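Local coordinates for tyrosine-protein phosphatase YwqE (Bacillus subtilis, PDB 3QY7) that dephosphorylates phosphotyrosine-containing proteins, including YwqD, YwqF and Ssb, as a metal-dependent tyrosine phosphatase with a TIM-barrel, PHP-like fold, at residues 28-32 against 33-37; 112-115 against 116-120; 164-168 against 169-173; 218-221 against 222-226. One frame throughout, in Å; residues are numbered along the deposited sequence.

Interaction 1. Residues 28-32 against 33-37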
loop_
_atom_site.group_PDB
_atom_site.type_symbol
_atom_site.label_atom_id
_atom_site.label_comp_id
_atom_site.label_asym_id
_atom_site.label_seq_id
_atom_site.Cartn_x
_atom_site.Cartn_y
_atom_site.Cartn_z
ATOM N N ALA A 28 2.677 0.677 18.015
ATOM C CA ALA A 28 1.820 1.758 17.510
ATOM C C ALA A 28 0.705 1.206 16.638
ATOM O O ALA A 28 -0.446 1.641 16.740
ATOM C CB ALA A 28 2.626 2.758 16.747
ATOM N N ALA A 29 1.051 0.247 15.775
ATOM C CA ALA A 29 0.075 -0.423 14.925
ATOM C C ALA A 29 -1.036 -1.047 15.755
ATOM O O ALA A 29 -2.211 -0.873 15.458
ATOM C CB ALA A 29 0.757 -1.485 14.035
ATOM N N VAL A 30 -0.654 -1.727 16.835
ATOM C CA VAL A 30 -1.619 -2.397 17.678
ATOM C C VAL A 30 -2.543 -1.364 18.340
ATOM O O VAL A 30 -3.757 -1.572 18.401
ATOM C CB VAL A 30 -0.914 -3.269 18.734
ATOM C CG1 VAL A 30 -1.863 -3.650 19.854
ATOM C CG2 VAL A 30 -0.334 -4.538 18.085
ATOM N N ARG A 31 -1.973 -0.255 18.801
ATOM C CA ARG A 31 -2.787 0.820 19.418
ATOM C C ARG A 31 -3.824 1.390 18.432
ATOM O O ARG A 31 -4.903 1.830 18.836
ATOM C CB ARG A 31 -1.919 1.915 20.027
ATOM C CG ARG A 31 -1.063 1.445 21.215
ATOM C CD ARG A 31 -0.448 2.612 21.961
ATOM N NE ARG A 31 0.078 3.635 21.057
ATOM C CZ ARG A 31 1.334 3.706 20.620
ATOM N NH1 ARG A 31 2.250 2.810 21.002
ATOM N NH2 ARG A 31 1.678 4.698 19.801
ATOM N N GLN A 32 -3.509 1.309 17.142
ATOM C CA GLN A 32 -4.393 1.777 16.069
ATOM C C GLN A 32 -5.431 0.739 15.618
ATOM O O GLN A 32 -6.246 1.020 14.726
ATOM C CB GLN A 32 -3.539 2.231 14.861
ATOM C CG GLN A 32 -2.766 3.518 15.063
ATOM C CD GLN A 32 -3.608 4.767 14.828
ATOM O OE1 GLN A 32 -4.820 4.684 14.631
ATOM N NE2 GLN A 32 -2.956 5.922 14.803
ATOM N N GLY A 33 -5.415 -0.453 16.214
ATOM C CA GLY A 33 -6.362 -1.499 15.853
ATOM C C GLY A 33 -5.907 -2.411 14.734
ATOM O O GLY A 33 -6.685 -3.211 14.235
ATOM N N ILE A 34 -4.638 -2.307 14.348
ATOM C CA ILE A 34 -4.079 -3.196 13.333
ATOM C C ILE A 34 -3.584 -4.490 13.984
ATOM O O ILE A 34 -2.864 -4.430 14.985
ATOM C CB ILE A 34 -2.941 -2.473 12.564
ATOM C CG1 ILE A 34 -3.498 -1.207 11.875
ATOM C CG2 ILE A 34 -2.232 -3.429 11.596
ATOM C CD1 ILE A 34 -2.432 -0.197 11.396
ATOM N N ARG A 35 -3.991 -5.643 13.437
ATOM C CA ARG A 35 -3.549 -6.952 13.952
ATOM C C ARG A 35 -2.619 -7.643 12.968
ATOM O O ARG A 35 -1.889 -8.567 13.331
ATOM C CB ARG A 35 -4.732 -7.912 14.210
ATOM C CG ARG A 35 -6.059 -7.293 14.628
ATOM C CD ARG A 35 -5.971 -6.423 15.864
ATOM N NE ARG A 35 -5.753 -7.179 17.096
ATOM C CZ ARG A 35 -4.630 -7.154 17.814
ATOM N NH1 ARG A 35 -3.592 -6.415 17.430
ATOM N NH2 ARG A 35 -4.554 -7.873 18.928
ATOM N N THR A 36 -2.672 -7.206 11.711
ATOM C CA THR A 36 -1.949 -7.890 10.656
ATOM C C THR A 36 -1.338 -6.835 9.749
ATOM O O THR A 36 -2.048 -5.926 9.324
ATOM C CB THR A 36 -2.880 -8.790 9.831
ATOM O OG1 THR A 36 -3.639 -9.641 10.716
ATOM C CG2 THR A 36 -2.078 -9.642 8.841
ATOM N N ILE A 37 -0.041 -6.963 9.461
ATOM C CA ILE A 37 0.647 -6.055 8.550
ATOM C C ILE A 37 1.245 -6.858 7.425
ATOM O O ILE A 37 1.921 -7.854 7.667
ATOM C CB ILE A 37 1.777 -5.258 9.261
ATOM C CG1 ILE A 37 1.149 -4.250 10.232
ATOM C CG2 ILE A 37 2.674 -4.563 8.201
ATOM C CD1 ILE A 37 2.133 -3.444 11.065
HETATM O O HOH W 1 -4.916 -4.084 17.498
#
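Val30 carries CG1 anti to its backbone N (chi1 164°) and turns CG2 toward Arg35, while Ile37 extends through chi2 (177°) so that its CD1 ends 3.8 Å from Ala29 CB. The two contacts come from neighbouring positions on the last helical turn. Ala29, buried and small, lets Ile34 settle close by, with 4.1 Å between Ala29 CB and Ile34 CB. The Arg35 chain, bent at chi2 and chi3, folds back until Val30 CG2 lies in the guanidinium plane, 3.8 Å from the edge atom Arg35 NH1. That group is also held by its own segment, since NH1 donates to Ile34 O at 3.2 Å, again in the guanidinium plane. Water 1 donates to both Val30 O and Ile34 O, joining the helix end to the outgoing chain.

The reversal itself is made by two backbone bonds, Ile34 N to Ala29 O (3.0 Å) and Gly33 N to Val30 O (3.0 Å, N-H...O 160°). Gly33 takes a positive phi, at which any CB would be jammed against Gln32 O; glycine has none. Val30 CA adds a CH...O contact to Ile34 O. Gln32 directs its amide away to Glu207, and Ile34 packs on Phe203 and Thr205, so this turn also meets the start of helix 205-216. Together these features make a Schellman motif that ends helix 19-31 and leads into strand 36-38, the closing half of the beta-alpha-beta unit begun by strand 2-3.

Interaction 2. Residues 112-115 against 116-120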
loop_
_atom_site.group_PDB
_atom_site.type_symbol
_atom_site.label_atom_id
_atom_site.label_comp_id
_atom_site.label_asym_id
_atom_site.label_seq_id
_atom_site.Cartn_x
_atom_site.Cartn_y
_atom_site.Cartn_z
ATOM N N ASP A 112 7.251 11.627 -10.052
ATOM C CA ASP A 112 7.065 12.754 -10.967
ATOM C C ASP A 112 6.164 12.470 -12.165
ATOM O O ASP A 112 5.627 13.401 -12.765
ATOM C CB ASP A 112 8.424 13.273 -11.456
ATOM C CG ASP A 112 9.205 12.228 -12.231
ATOM O OD1 ASP A 112 9.423 11.123 -11.696
ATOM O OD2 ASP A 112 9.607 12.502 -13.380
ATOM N N HIS A 113 6.010 11.200 -12.536
ATOM C CA HIS A 113 5.205 10.873 -13.720
ATOM C C HIS A 113 4.670 9.454 -13.684
ATOM O O HIS A 113 5.144 8.619 -12.902
ATOM C CB HIS A 113 6.019 11.081 -15.009
ATOM C CG HIS A 113 7.109 10.074 -15.205
ATOM N ND1 HIS A 113 7.089 9.142 -16.222
ATOM C CD2 HIS A 113 8.244 9.842 -14.505
ATOM C CE1 HIS A 113 8.167 8.382 -16.142
ATOM N NE2 HIS A 113 8.885 8.786 -15.109
ATOM N N VAL A 114 3.685 9.198 -14.540
ATOM C CA VAL A 114 3.193 7.847 -14.777
ATOM C C VAL A 114 3.867 7.341 -16.048
ATOM O O VAL A 114 3.624 7.891 -17.128
ATOM C CB VAL A 114 1.665 7.814 -14.930
ATOM C CG1 VAL A 114 1.183 6.397 -15.238
ATOM C CG2 VAL A 114 0.993 8.338 -13.661
ATOM N N PRO A 115 4.728 6.308 -15.929
ATOM C CA PRO A 115 5.395 5.766 -17.117
ATOM C C PRO A 115 4.383 5.384 -18.197
ATOM O O PRO A 115 3.293 4.876 -17.893
ATOM C CB PRO A 115 6.119 4.533 -16.575
ATOM C CG PRO A 115 6.412 4.894 -15.152
ATOM C CD PRO A 115 5.171 5.617 -14.699
ATOM N N ARG A 116 4.737 5.644 -19.457
ATOM C CA ARG A 116 3.811 5.450 -20.565
ATOM C C ARG A 116 3.389 3.990 -20.734
ATOM O O ARG A 116 2.284 3.723 -21.181
ATOM C CB ARG A 116 4.419 5.981 -21.866
ATOM C CG ARG A 116 4.764 7.466 -21.845
ATOM C CD ARG A 116 3.651 8.336 -22.428
ATOM N NE ARG A 116 3.604 8.281 -23.891
ATOM C CZ ARG A 116 4.382 8.992 -24.708
ATOM N NH1 ARG A 116 5.294 9.829 -24.218
ATOM N NH2 ARG A 116 4.255 8.862 -26.025
ATOM N N TYR A 117 4.257 3.057 -20.347
ATOM C CA TYR A 117 3.968 1.630 -20.515
ATOM C C TYR A 117 3.113 1.038 -19.383
ATOM O O TYR A 117 2.775 -0.140 -19.419
ATOM C CB TYR A 117 5.266 0.832 -20.663
ATOM C CG TYR A 117 6.142 0.874 -19.434
ATOM C CD1 TYR A 117 7.098 1.866 -19.274
ATOM C CD2 TYR A 117 5.996 -0.081 -18.421
ATOM C CE1 TYR A 117 7.898 1.914 -18.151
ATOM C CE2 TYR A 117 6.795 -0.043 -17.284
ATOM C CZ TYR A 117 7.737 0.957 -17.155
ATOM O OH TYR A 117 8.531 1.018 -16.042
ATOM N N ALA A 118 2.770 1.850 -18.383
ATOM C CA ALA A 118 1.996 1.378 -17.234
ATOM C C ALA A 118 0.717 0.626 -17.622
ATOM O O ALA A 118 0.465 -0.467 -17.113
ATOM C CB ALA A 118 1.669 2.556 -16.290
ATOM N N GLU A 119 -0.081 1.198 -18.527
ATOM C CA GLU A 119 -1.350 0.592 -18.932
ATOM C C GLU A 119 -1.159 -0.795 -19.546
ATOM O O GLU A 119 -1.924 -1.716 -19.248
ATOM C CB GLU A 119 -2.122 1.489 -19.912
ATOM C CG GLU A 119 -3.563 1.010 -20.133
ATOM C CD GLU A 119 -4.361 1.846 -21.127
ATOM O OE1 GLU A 119 -4.114 3.068 -21.247
ATOM O OE2 GLU A 119 -5.267 1.271 -21.772
ATOM N N GLN A 120 -0.145 -0.911 -20.405
ATOM C CA GLN A 120 0.195 -2.172 -21.071
ATOM C C GLN A 120 0.601 -3.225 -20.040
ATOM O O GLN A 120 0.097 -4.355 -20.064
ATOM C CB GLN A 120 1.307 -1.962 -22.122
ATOM C CG GLN A 120 1.557 -3.164 -23.057
ATOM C CD GLN A 120 0.296 -3.650 -23.767
ATOM O OE1 GLN A 120 -0.384 -2.891 -24.465
ATOM N NE2 GLN A 120 -0.024 -4.918 -23.581
#
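Pro115 and Tyr117 make the tight part of this turn: Pro115 CB lies 3.5 Å from Tyr117 CE1, approaching the ring obliquely, with CD1 and CZ only slightly farther off. Tyr117 can reach back because chi1 of 64° holds its CG between the backbone N and the carbonyl carbon, swinging the ring back beside Pro115. On another side of the chain, the small methyl CB of Ala118 points toward the preceding segment and meets Val114 CG1 at 4.0 Å and Pro115 O at 3.3 Å. Ala118 N donates to that same oxygen (3.1 Å, N-H...O 161°), from well above the carbonyl plane.

This bond closes a type I beta turn from Pro115 to Ala118, which steers the loop after strand 104-108 into helix 118-127. Proline suits the first position because the turn uses its carbonyl there and makes no demand on an N-H, while the ring restricts phi to near the value found; its apolar surface is buried, also against Ile83. Val114 likewise packs inward, on Phe109 and on Ile143 of helix 141-145.

The solvent side is much looser. Arg116 is exposed, and its long chain, bent at chi2 and chi3, leads off the turn.

Interaction 3. Residues 164-168 against 169-173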
loop_
_atom_site.group_PDB
_atom_site.type_symbol
_atom_site.label_atom_id
_atom_site.label_comp_id
_atom_site.label_asym_id
_atom_site.label_seq_id
_atom_site.Cartn_x
_atom_site.Cartn_y
_atom_site.Cartn_z
ATOM N N SER A 164 -2.968 6.598 4.747
ATOM C CA SER A 164 -3.710 7.100 5.910
ATOM C C SER A 164 -3.272 8.511 6.230
ATOM O O SER A 164 -4.116 9.377 6.406
ATOM C CB SER A 164 -3.530 6.216 7.146
ATOM O OG SER A 164 -4.061 4.905 6.948
ATOM N N GLY A 165 -1.965 8.739 6.273
ATOM C CA GLY A 165 -1.459 10.065 6.631
ATOM C C GLY A 165 -1.943 11.178 5.717
ATOM O O GLY A 165 -2.180 12.299 6.175
ATOM N N SER A 166 -2.094 10.889 4.424
ATOM C CA SER A 166 -2.594 11.879 3.462
ATOM C C SER A 166 -3.980 12.368 3.829
ATOM O O SER A 166 -4.237 13.581 3.857
ATOM C CB SER A 166 -2.620 11.301 2.042
ATOM O OG SER A 166 -1.316 10.950 1.634
ATOM N N LEU A 167 -4.876 11.420 4.087
ATOM C CA LEU A 167 -6.226 11.694 4.558
ATOM C C LEU A 167 -6.244 12.409 5.907
ATOM O O LEU A 167 -7.117 13.253 6.134
ATOM C CB LEU A 167 -7.041 10.397 4.647
ATOM C CG LEU A 167 -7.435 9.785 3.289
ATOM C CD1 LEU A 167 -7.918 8.360 3.455
ATOM C CD2 LEU A 167 -8.481 10.640 2.555
ATOM N N ALA A 168 -5.280 12.083 6.772
ATOM C CA ALA A 168 -5.219 12.617 8.142
ATOM C C ALA A 168 -4.600 14.016 8.196
ATOM O O ALA A 168 -4.686 14.695 9.223
ATOM C CB ALA A 168 -4.456 11.661 9.059
ATOM N N GLY A 169 -3.974 14.436 7.100
ATOM C CA GLY A 169 -3.380 15.776 6.994
ATOM C C GLY A 169 -1.932 15.924 7.439
ATOM O O GLY A 169 -1.390 17.042 7.394
ATOM N N ILE A 170 -1.285 14.826 7.848
ATOM C CA ILE A 170 0.097 14.909 8.381
ATOM C C ILE A 170 1.162 15.207 7.322
ATOM O O ILE A 170 2.333 15.462 7.644
ATOM C CB ILE A 170 0.508 13.679 9.238
ATOM C CG1 ILE A 170 0.706 12.438 8.360
ATOM C CG2 ILE A 170 -0.491 13.462 10.398
ATOM C CD1 ILE A 170 1.268 11.225 9.085
ATOM N N PHE A 171 0.756 15.168 6.061
ATOM C CA PHE A 171 1.646 15.531 4.977
ATOM C C PHE A 171 1.179 16.817 4.310
ATOM O O PHE A 171 1.575 17.134 3.182
ATOM C CB PHE A 171 1.803 14.376 3.985
ATOM C CG PHE A 171 2.339 13.117 4.616
ATOM C CD1 PHE A 171 3.521 13.138 5.362
ATOM C CD2 PHE A 171 1.662 11.906 4.462
ATOM C CE1 PHE A 171 4.025 11.976 5.952
ATOM C CE2 PHE A 171 2.152 10.736 5.043
ATOM C CZ PHE A 171 3.337 10.769 5.794
ATOM N N GLY A 172 0.307 17.527 5.008
ATOM C CA GLY A 172 -0.098 18.827 4.566
ATOM C C GLY A 172 -1.503 18.915 4.094
ATOM O O GLY A 172 -2.087 17.940 3.901
ATOM N N LYS A 173 -2.009 20.119 3.933
ATOM C CA LYS A 173 -3.394 20.404 3.712
ATOM C C LYS A 173 -3.779 20.076 2.319
ATOM O O LYS A 173 -4.907 19.809 2.025
ATOM C CB LYS A 173 -3.625 21.905 3.898
ATOM C CG LYS A 173 -4.661 22.276 4.866
ATOM C CD LYS A 173 -4.962 23.824 4.923
ATOM C CE LYS A 173 -5.008 24.536 3.596
ATOM N NZ LYS A 173 -5.217 26.002 3.769
HETATM O O HOH W 2 -1.710 15.230 4.238
#
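Gly165 and Ile170 are joined across a Schellman motif that ends the short helix 164-168, and several of the polar backbone atoms here share a small set of partners. Gly165 O accepts the main bond, from Ile170 N at 3.2 Å (N-H...O 138°), with the donor tilted from the carbonyl plane. It also takes a weak bond from Gly169 N. That amide makes a second weak bond, 3.4 Å to Ser166 O, so its one N-H is shared between two carbonyls of the last turn, neither of them well aligned. Gly169 has positive phi, a backbone shape in which a residue without a side chain avoids the carbonyl O of Ala168.

Water 2 completes the set. It donates to Ser166 O at 3.0 Å and to Gly172 O at 2.8 Å, and accepts from Phe171 N at 3.1 Å, tying the helix end to the following chain. Gly172 N in turn donates to Gly169 O, closing a type I beta turn from Gly169 to Gly172, and Gly172 is the N-cap residue of helix 173-184. Ser166 OG is hydrogen-bonded to Glu138, and the Phe171 ring makes a cation-pi contact with Arg139; the Phe171 side chain lies about 10 Å from an iron(III) ion and from the magnesium ion.

Gly165 suits its place because Ile170 CG1 approaches its CA to 3.6 Å and the Phe171 ring lies close by as well. With chi1 at 71°, Ile170 turns CG1 inward, and that carbon sits over the centre of the Phe171 ring, 3.8 Å above its plane.

Interaction 4. Residues 218-221 against 222-226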
loop_
_atom_site.group_PDB
_atom_site.type_symbol
_atom_site.label_atom_id
_atom_site.label_comp_id
_atom_site.label_asym_id
_atom_site.label_seq_id
_atom_site.Cartn_x
_atom_site.Cartn_y
_atom_site.Cartn_z
ATOM N N SER A 218 -20.527 5.985 7.109
ATOM C CA SER A 218 -19.890 4.798 7.684
ATOM C C SER A 218 -19.594 3.688 6.677
ATOM O O SER A 218 -18.620 2.924 6.839
ATOM C CB SER A 218 -20.767 4.253 8.817
ATOM O OG SER A 218 -22.006 3.789 8.302
ATOM N N GLU A 219 -20.407 3.589 5.632
ATOM C CA GLU A 219 -20.303 2.438 4.730
ATOM C C GLU A 219 -19.054 2.428 3.870
ATOM O O GLU A 219 -18.517 1.365 3.586
ATOM C CB GLU A 219 -21.567 2.263 3.886
ATOM C CG GLU A 219 -22.778 1.910 4.736
ATOM C CD GLU A 219 -22.589 0.600 5.479
ATOM O OE1 GLU A 219 -22.322 0.633 6.704
ATOM O OE2 GLU A 219 -22.701 -0.457 4.825
ATOM N N LEU A 220 -18.571 3.607 3.484
ATOM C CA LEU A 220 -17.377 3.682 2.648
ATOM C C LEU A 220 -16.095 3.194 3.366
ATOM O O LEU A 220 -15.376 2.347 2.818
ATOM C CB LEU A 220 -17.232 5.104 2.053
ATOM C CG LEU A 220 -16.057 5.532 1.153
ATOM C CD1 LEU A 220 -14.860 5.916 1.982
ATOM C CD2 LEU A 220 -15.706 4.482 0.102
ATOM N N PRO A 221 -15.800 3.704 4.580
ATOM C CA PRO A 221 -14.584 3.192 5.224
ATOM C C PRO A 221 -14.667 1.710 5.579
ATOM O O PRO A 221 -13.628 1.040 5.581
ATOM C CB PRO A 221 -14.422 4.076 6.468
ATOM C CG PRO A 221 -15.751 4.765 6.636
ATOM C CD PRO A 221 -16.327 4.894 5.281
ATOM N N TYR A 222 -15.874 1.207 5.854
ATOM C CA TYR A 222 -16.090 -0.231 6.060
ATOM C C TYR A 222 -15.639 -0.992 4.802
ATOM O O TYR A 222 -14.916 -1.994 4.894
ATOM C CB TYR A 222 -17.566 -0.560 6.409
ATOM C CG TYR A 222 -17.777 -2.043 6.600
ATOM C CD1 TYR A 222 -17.454 -2.646 7.807
ATOM C CD2 TYR A 222 -18.218 -2.852 5.548
ATOM C CE1 TYR A 222 -17.590 -4.023 7.979
ATOM C CE2 TYR A 222 -18.365 -4.219 5.707
ATOM C CZ TYR A 222 -18.040 -4.798 6.937
ATOM O OH TYR A 222 -18.175 -6.151 7.141
ATOM N N MET A 223 -16.076 -0.508 3.633
ATOM C CA MET A 223 -15.759 -1.120 2.334
ATOM C C MET A 223 -14.238 -1.093 2.094
ATOM O O MET A 223 -13.626 -2.106 1.711
ATOM C CB MET A 223 -16.519 -0.375 1.222
ATOM C CG MET A 223 -16.379 -0.927 -0.187
ATOM S SD MET A 223 -17.448 -0.099 -1.424
ATOM C CE MET A 223 -19.069 -0.334 -0.679
ATOM N N LEU A 224 -13.597 0.032 2.325
ATOM C CA LEU A 224 -12.163 0.069 2.139
ATOM C C LEU A 224 -11.408 -0.862 3.095
ATOM O O LEU A 224 -10.455 -1.420 2.745
ATOM C CB LEU A 224 -11.601 1.480 2.259
ATOM C CG LEU A 224 -12.183 2.502 1.296
ATOM C CD1 LEU A 224 -11.700 3.924 1.484
ATOM C CD2 LEU A 224 -11.844 2.109 -0.056
ATOM N N THR A 225 -11.823 -0.882 4.343
ATOM C CA THR A 225 -11.214 -1.737 5.316
ATOM C C THR A 225 -11.418 -3.212 4.984
ATOM O O THR A 225 -10.536 -3.978 5.121
ATOM C CB THR A 225 -11.774 -1.425 6.737
ATOM O OG1 THR A 225 -11.562 -0.072 7.054
ATOM C CG2 THR A 225 -11.194 -2.326 7.775
ATOM N N GLU A 226 -12.637 -3.611 4.638
ATOM C CA GLU A 226 -12.885 -5.012 4.290
ATOM C C GLU A 226 -12.126 -5.409 3.021
ATOM O O GLU A 226 -11.833 -6.578 2.825
ATOM C CB GLU A 226 -14.384 -5.337 4.180
ATOM C CG GLU A 226 -15.076 -4.808 2.929
ATOM C CD GLU A 226 -16.528 -5.278 2.814
ATOM O OE1 GLU A 226 -17.372 -4.492 2.313
ATOM O OE2 GLU A 226 -16.824 -6.428 3.222
#
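The flat peptide carbonyl of Pro221 is gripped on both faces: Thr225 OG1 and Thr225 N reach Pro221 O from opposite sides of its plane, at 2.8 and 2.9 Å. Each donor is tilted from that plane, and a single residue thus supplies both bonds to one oxygen. Thr225 suits the position since its OG1, beside the backbone N (chi1 -57°), can donate back one turn. Tyr222 touches back through its own CB, 3.5 Å from Glu219 O, while its ring leads away to the exposed side.

All this belongs to the first turns of helix 219-232, where proline fits well: an N-H in the first turn of a helix has no carbonyl four residues back within the helix to bind, and the missing N-H of proline costs little. Further bonds run Met223 N to Glu219 O, and Leu224 N to Leu220 O (3.0 Å, nearly along the C=O axis); Tyr222 N to Ser218 O is weak. Leu220 CD1 and Leu224 CD1 meet at 3.8 Å, the two side chains crossing obliquely. Leu220 and Pro221 also touch Leu212 of helix 205-216, and Thr225 packs on Leu209 of the same helix.

Overall arrangement
Interactions 1 and 3 end helices with the same device, a glycine of positive phi in a Schellman motif, yet they differ in chemistry: interaction 1 leads into a barrel strand and packs alanine against isoleucine, whereas interaction 3 leads to another helix, relies on weaker bonds, and lies nearer the metal ions. Interactions 2 and 4 belong to helix starts, one opened by a proline-led turn, the other carrying its proline within the first turn. Helix 205-216 is a common neighbour of interactions 1, 3 and 4. Interaction 2 stands apart, about 33 Å from interaction 1 between centres, across the chain's centre. Interaction 3 has no exposed residue among those that touch; interactions 1, 2 and 4 do, such as Arg35, Arg116 and Tyr222.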